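PDB 5A1Q: AF1502 from Archaeoglobus fulgidus, which is of unknown function but contains a STAC domain, a kind associated with transmembrane solute transport and two-component signal transduction systems. Local coordinates for residues E58-E61 with I62-R66; D36-D39 with D40-K44. One frame throughout, in Å; residues are numbered along the deposited sequence.

Contact 1 of 2, residues E58-E61 with I62-R66; sequences EYVE and IVEER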
loop_
_atom_site.group_PDB
_atom_site.type_symbol
_atom_site.label_atom_id
_atom_site.label_comp_id
_atom_site.label_asym_id
_atom_site.label_seq_id
_atom_site.Cartn_x
_atom_site.Cartn_y
_atom_site.Cartn_z
ATOM N N GLU A 58 12.978 4.482 6.342
ATOM C CA GLU A 58 14.177 4.035 7.073
ATOM C C GLU A 58 13.832 3.029 8.153
ATOM O O GLU A 58 14.539 2.019 8.371
ATOM C CB GLU A 58 14.893 5.232 7.697
ATOM C CG GLU A 58 16.311 4.868 8.096
ATOM C CD GLU A 58 17.027 5.972 8.819
ATOM O OE1 GLU A 58 16.869 6.050 10.059
ATOM O OE2 GLU A 58 17.753 6.742 8.141
ATOM N N TYR A 59 12.727 3.271 8.824
ATOM C CA TYR A 59 12.315 2.440 9.939
ATOM C C TYR A 59 11.896 1.054 9.429
ATOM O O TYR A 59 12.182 0.030 10.036
ATOM C CB TYR A 59 11.164 3.126 10.725
ATOM C CG TYR A 59 11.534 4.505 11.172
ATOM C CD1 TYR A 59 12.254 4.662 12.350
ATOM C CD2 TYR A 59 11.313 5.643 10.375
ATOM C CE1 TYR A 59 12.672 5.907 12.774
ATOM C CE2 TYR A 59 11.715 6.892 10.807
ATOM C CZ TYR A 59 12.403 7.006 12.002
ATOM O OH TYR A 59 12.827 8.240 12.444
ATOM N N VAL A 60 11.190 1.007 8.286
ATOM C CA VAL A 60 10.798 -0.269 7.676
ATOM C C VAL A 60 12.038 -1.046 7.194
ATOM O O VAL A 60 12.078 -2.284 7.323
ATOM C CB VAL A 60 9.770 -0.023 6.543
ATOM C CG1 VAL A 60 9.451 -1.334 5.819
ATOM C CG2 VAL A 60 8.564 0.666 7.101
ATOM N N GLU A 61 13.067 -0.360 6.667
ATOM C CA GLU A 61 14.312 -0.950 6.218
ATOM C C GLU A 61 14.945 -1.643 7.440
ATOM O O GLU A 61 15.454 -2.770 7.352
ATOM C CB GLU A 61 15.252 0.146 5.592
ATOM C CG GLU A 61 14.795 0.607 4.183
ATOM C CD GLU A 61 15.471 1.814 3.498
ATOM O OE1 GLU A 61 16.066 2.720 4.143
ATOM O OE2 GLU A 61 15.353 1.870 2.241
ATOM N N ILE A 62 14.929 -0.962 8.590
ATOM C CA ILE A 62 15.500 -1.547 9.829
ATOM C C ILE A 62 14.736 -2.865 10.209
ATOM O O ILE A 62 15.374 -3.879 10.506
ATOM C CB ILE A 62 15.522 -0.513 10.982
ATOM C CG1 ILE A 62 16.566 0.548 10.641
ATOM C CG2 ILE A 62 15.795 -1.267 12.309
ATOM C CD1 ILE A 62 16.547 1.743 11.549
ATOM N N VAL A 63 13.397 -2.831 10.143
ATOM C CA VAL A 63 12.632 -4.084 10.409
ATOM C C VAL A 63 12.993 -5.158 9.431
ATOM O O VAL A 63 13.272 -6.280 9.831
ATOM C CB VAL A 63 11.123 -3.812 10.313
ATOM C CG1 VAL A 63 10.308 -5.110 10.446
ATOM C CG2 VAL A 63 10.679 -2.867 11.398
ATOM N N GLU A 64 13.053 -4.816 8.143
ATOM C CA GLU A 64 13.474 -5.831 7.145
ATOM C C GLU A 64 14.820 -6.441 7.464
ATOM O O GLU A 64 15.034 -7.655 7.419
ATOM C CB GLU A 64 13.540 -5.231 5.756
ATOM C CG GLU A 64 12.174 -4.858 5.216
ATOM C CD GLU A 64 12.057 -5.008 3.712
ATOM O OE1 GLU A 64 12.677 -5.928 3.144
ATOM O OE2 GLU A 64 11.308 -4.218 3.100
ATOM N N GLU A 65 15.778 -5.579 7.807
ATOM C CA GLU A 65 17.091 -6.013 8.133
ATOM C C GLU A 65 17.146 -6.974 9.334
ATOM O O GLU A 65 17.832 -7.984 9.281
ATOM C CB GLU A 65 17.990 -4.766 8.395
ATOM C CG GLU A 65 18.518 -4.157 7.091
ATOM C CD GLU A 65 19.056 -2.727 7.260
ATOM O OE1 GLU A 65 19.082 -2.242 8.413
ATOM O OE2 GLU A 65 19.389 -2.084 6.226
ATOM N N ARG A 66 16.353 -6.649 10.352
ATOM C CA ARG A 66 16.274 -7.466 11.577
ATOM C C ARG A 66 15.640 -8.814 11.290
ATOM O O ARG A 66 16.063 -9.836 11.869
ATOM C CB ARG A 66 15.429 -6.756 12.645
ATOM C CG ARG A 66 16.267 -5.741 13.424
ATOM C CD ARG A 66 15.441 -4.729 14.198
ATOM N NE ARG A 66 16.299 -3.669 14.777
ATOM C CZ ARG A 66 15.863 -2.685 15.572
ATOM N NH1 ARG A 66 14.564 -2.606 15.905
ATOM N NH2 ARG A 66 16.724 -1.768 16.042
#
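Glu64 packs back against the preceding turn of helix 57-70, and its side chain can be traced atom by atom over the carbonyls of Val60 and Glu61. Glu64 CB sits 3.5 Å from Glu61 O. With CG anti to its own carbonyl carbon (chi1 -68°), the next methylene leans toward the earlier turn, where Glu64 CG lies 3.3 Å from Val60 O. The chain then bends at chi2, and the carboxylate continues toward helix 43-51, where OE2 forms a salt bridge with Lys51. On the way, Glu64 OE2 passes 4.4 Å from Val60 CG1.

The same carbonyl of Val60 receives the backbone N-H of Glu64, at 2.8 Å from Glu64 N to Val60 O, so one oxygen meets both the amide and the CG methylene of a single residue. This is one of four consecutive i to i+4 bonds, from Ile62, Val63, Glu64 and Glu65 back to Glu58, Tyr59, Val60 and Glu61, whose N-H...O angles of 155° to 170° are evidence of regular alpha-helix.

Ile62 repeats the aliphatic approach on another side: Ile62 CG1 comes to 3.4 Å from Glu58 O, while its CG2 methyl lies over one face of the Arg66 guanidinium, offset toward the rim. Arg66 also reaches Glu17 of helix 7-18 through a salt bridge. Val60 and Val63 are buried, Val60 against Leu47 and Leu50, and Val63 touches Glu13.

The chemistry therefore divides this amphipathic helix. The carbonyls of Glu58 to Ile62 each accept a backbone N-H and the valines are inside. Glu64 is paired with Lys51, whereas Glu61 OE1 and Glu65 OE2 stand 6.2 Å apart as like charges, where mild repulsion might be expected.

Contact 2 of 2, residues D36-D39 with D40-K44; sequences DDVD and DSNYK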
loop_
_atom_site.group_PDB
_atom_site.type_symbol
_atom_site.label_atom_id
_atom_site.label_comp_id
_atom_site.label_asym_id
_atom_site.label_seq_id
_atom_site.Cartn_x
_atom_site.Cartn_y
_atom_site.Cartn_z
ATOM N N ASP A 36 -5.476 -11.023 4.354
ATOM C CA ASP A 36 -6.164 -11.069 5.647
ATOM C C ASP A 36 -5.304 -11.670 6.747
ATOM O O ASP A 36 -5.715 -11.710 7.912
ATOM C CB ASP A 36 -7.491 -11.815 5.598
ATOM C CG ASP A 36 -7.701 -12.470 4.296
ATOM O OD1 ASP A 36 -6.785 -13.227 3.868
ATOM O OD2 ASP A 36 -8.745 -12.165 3.699
ATOM N N ASP A 37 -4.076 -12.029 6.406
ATOM C CA ASP A 37 -3.149 -12.430 7.444
ATOM C C ASP A 37 -1.719 -12.092 7.024
ATOM O O ASP A 37 -1.497 -11.567 5.924
ATOM C CB ASP A 37 -3.340 -13.911 7.779
ATOM C CG ASP A 37 -2.847 -14.865 6.687
ATOM O OD1 ASP A 37 -2.454 -14.393 5.595
ATOM O OD2 ASP A 37 -2.857 -16.130 6.924
ATOM N N VAL A 38 -0.790 -12.364 7.925
ATOM C CA VAL A 38 0.623 -12.175 7.672
ATOM C C VAL A 38 1.263 -13.537 7.788
ATOM O O VAL A 38 1.053 -14.265 8.770
ATOM C CB VAL A 38 1.296 -11.188 8.693
ATOM C CG1 VAL A 38 2.773 -11.064 8.402
ATOM C CG2 VAL A 38 0.635 -9.841 8.594
ATOM N N ASP A 39 2.071 -13.899 6.774
ATOM C CA ASP A 39 2.787 -15.156 6.816
ATOM C C ASP A 39 4.103 -15.084 6.020
ATOM O O ASP A 39 4.458 -14.009 5.543
ATOM C CB ASP A 39 1.917 -16.318 6.304
ATOM C CG ASP A 39 1.444 -16.130 4.864
ATOM O OD1 ASP A 39 2.079 -15.427 4.040
ATOM O OD2 ASP A 39 0.383 -16.698 4.541
ATOM N N ASP A 40 4.846 -16.207 6.013
ATOM C CA ASP A 40 6.150 -16.184 5.311
ATOM C C ASP A 40 6.011 -15.809 3.839
ATOM O O ASP A 40 6.926 -15.223 3.242
ATOM C CB ASP A 40 6.848 -17.502 5.437
ATOM C CG ASP A 40 7.369 -17.788 6.849
ATOM O OD1 ASP A 40 7.609 -16.821 7.620
ATOM O OD2 ASP A 40 7.583 -19.023 7.094
ATOM N N SER A 41 4.872 -16.141 3.248
ATOM C CA SER A 41 4.701 -15.903 1.816
ATOM C C SER A 41 4.443 -14.453 1.466
ATOM O O SER A 41 4.731 -14.077 0.323
ATOM C CB SER A 41 3.541 -16.719 1.208
ATOM O OG SER A 41 3.717 -18.133 1.285
ATOM N N ASN A 42 3.903 -13.639 2.398
ATOM C CA ASN A 42 3.440 -12.287 2.041
ATOM C C ASN A 42 4.057 -11.160 2.795
ATOM O O ASN A 42 3.829 -9.972 2.479
ATOM C CB ASN A 42 1.893 -12.220 2.089
ATOM C CG ASN A 42 1.330 -12.278 3.501
ATOM O OD1 ASN A 42 2.040 -12.124 4.493
ATOM N ND2 ASN A 42 0.028 -12.440 3.591
ATOM N N TYR A 43 4.857 -11.448 3.856
ATOM C CA TYR A 43 5.353 -10.349 4.646
ATOM C C TYR A 43 6.273 -9.387 3.928
ATOM O O TYR A 43 6.239 -8.198 4.228
ATOM C CB TYR A 43 6.009 -10.815 5.971
ATOM C CG TYR A 43 7.408 -11.376 5.891
ATOM C CD1 TYR A 43 7.604 -12.595 5.379
ATOM C CD2 TYR A 43 8.506 -10.624 6.301
ATOM C CE1 TYR A 43 8.849 -13.191 5.300
ATOM C CE2 TYR A 43 9.794 -11.196 6.276
ATOM C CZ TYR A 43 9.942 -12.494 5.766
ATOM O OH TYR A 43 11.160 -13.124 5.612
ATOM N N LYS A 44 7.051 -9.880 2.975
ATOM C CA LYS A 44 8.005 -9.002 2.344
ATOM C C LYS A 44 7.232 -8.031 1.443
ATOM O O LYS A 44 7.599 -6.853 1.359
ATOM C CB LYS A 44 9.032 -9.775 1.585
ATOM C CG LYS A 44 10.034 -10.443 2.541
ATOM C CD LYS A 44 11.266 -10.909 1.815
ATOM C CE LYS A 44 12.201 -11.652 2.792
ATOM N NZ LYS A 44 13.525 -12.046 2.270
#
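Asp39 O is gripped by two successive backbone amides, those of Asn42 and Tyr43, at 3.2 Å to Asn42 N and 3.1 Å to Tyr43 N. The two donors use different directions: Tyr43 N approaches almost end-on to the carbonyl, whereas Asn42 N stands well above its plane, 62° out of it. Tyr43 also brings its ring edge near this oxygen, with Tyr43 CD1 3.5 Å from Asp39 O.

The shortest bonds belong to the Asn42 side chain, which reaches back over the turn instead of capping the helix that it precedes. With CG placed between the backbone N and the carbonyl carbon (chi1 71°), both ends of the amide face the extended backbone of residues 37 to 39. Asn42 OD1 accepts from Asp39 N at 2.9 Å, a nearly straight bond, and Asn42 ND2 donates to Asp37 O, also at 2.9 Å. Two bonds at opposite ends of one amide fix its rotation and settle which end is oxygen.

Asp39 answers with its own carboxylate. Asp39 OD1 lies 3.0 Å from Ser41 N and from Asn42 N, but both bonds are weak, being sharply bent at the hydrogen. Asp39 and Asn42 thus exchange side-chain and backbone partners in both directions. Beneath this polar layer, Val38 CG1 meets Tyr43 CB at 4.1 Å, and both residues also touch Ile5. Lys44 CG covers one Tyr43 ring face over its centre. Asp40 turns elsewhere, its OD1 accepting from Ile5 N.

The backbone angles of Asp40 and Ser41, with the bond from Asn42 N to Asp39 O, describe a type I beta turn. With OD1 approaching Ser41 N and Asn42 N while Asp39 O accepts from Asn42 N and Tyr43 N, the pattern is consistent with an Asx motif, here leading the loop from helix 22-33 into helix 43-51.

From the N terminus, helices 7-18 and 22-33 come first, and the loop that follows leads into contact 2, at the entry to helix 43-51. That helix and the connection after it then bring the chain to contact 1 on helix 57-70. Each contact is local and closes only a turn or so of backbone; they lie in series, neither enclosing nor crossing the other. The centres of contact 1 and contact 2 are about 16 Å apart, on opposite sides of the chain's centre. The nearest atoms of contact 1 and contact 2 stay about 5 Å apart without touching. A salt bridge from Lys44 to Glu68 ties helix 43-51 to helix 57-70, and both contacts also touch helix 7-18.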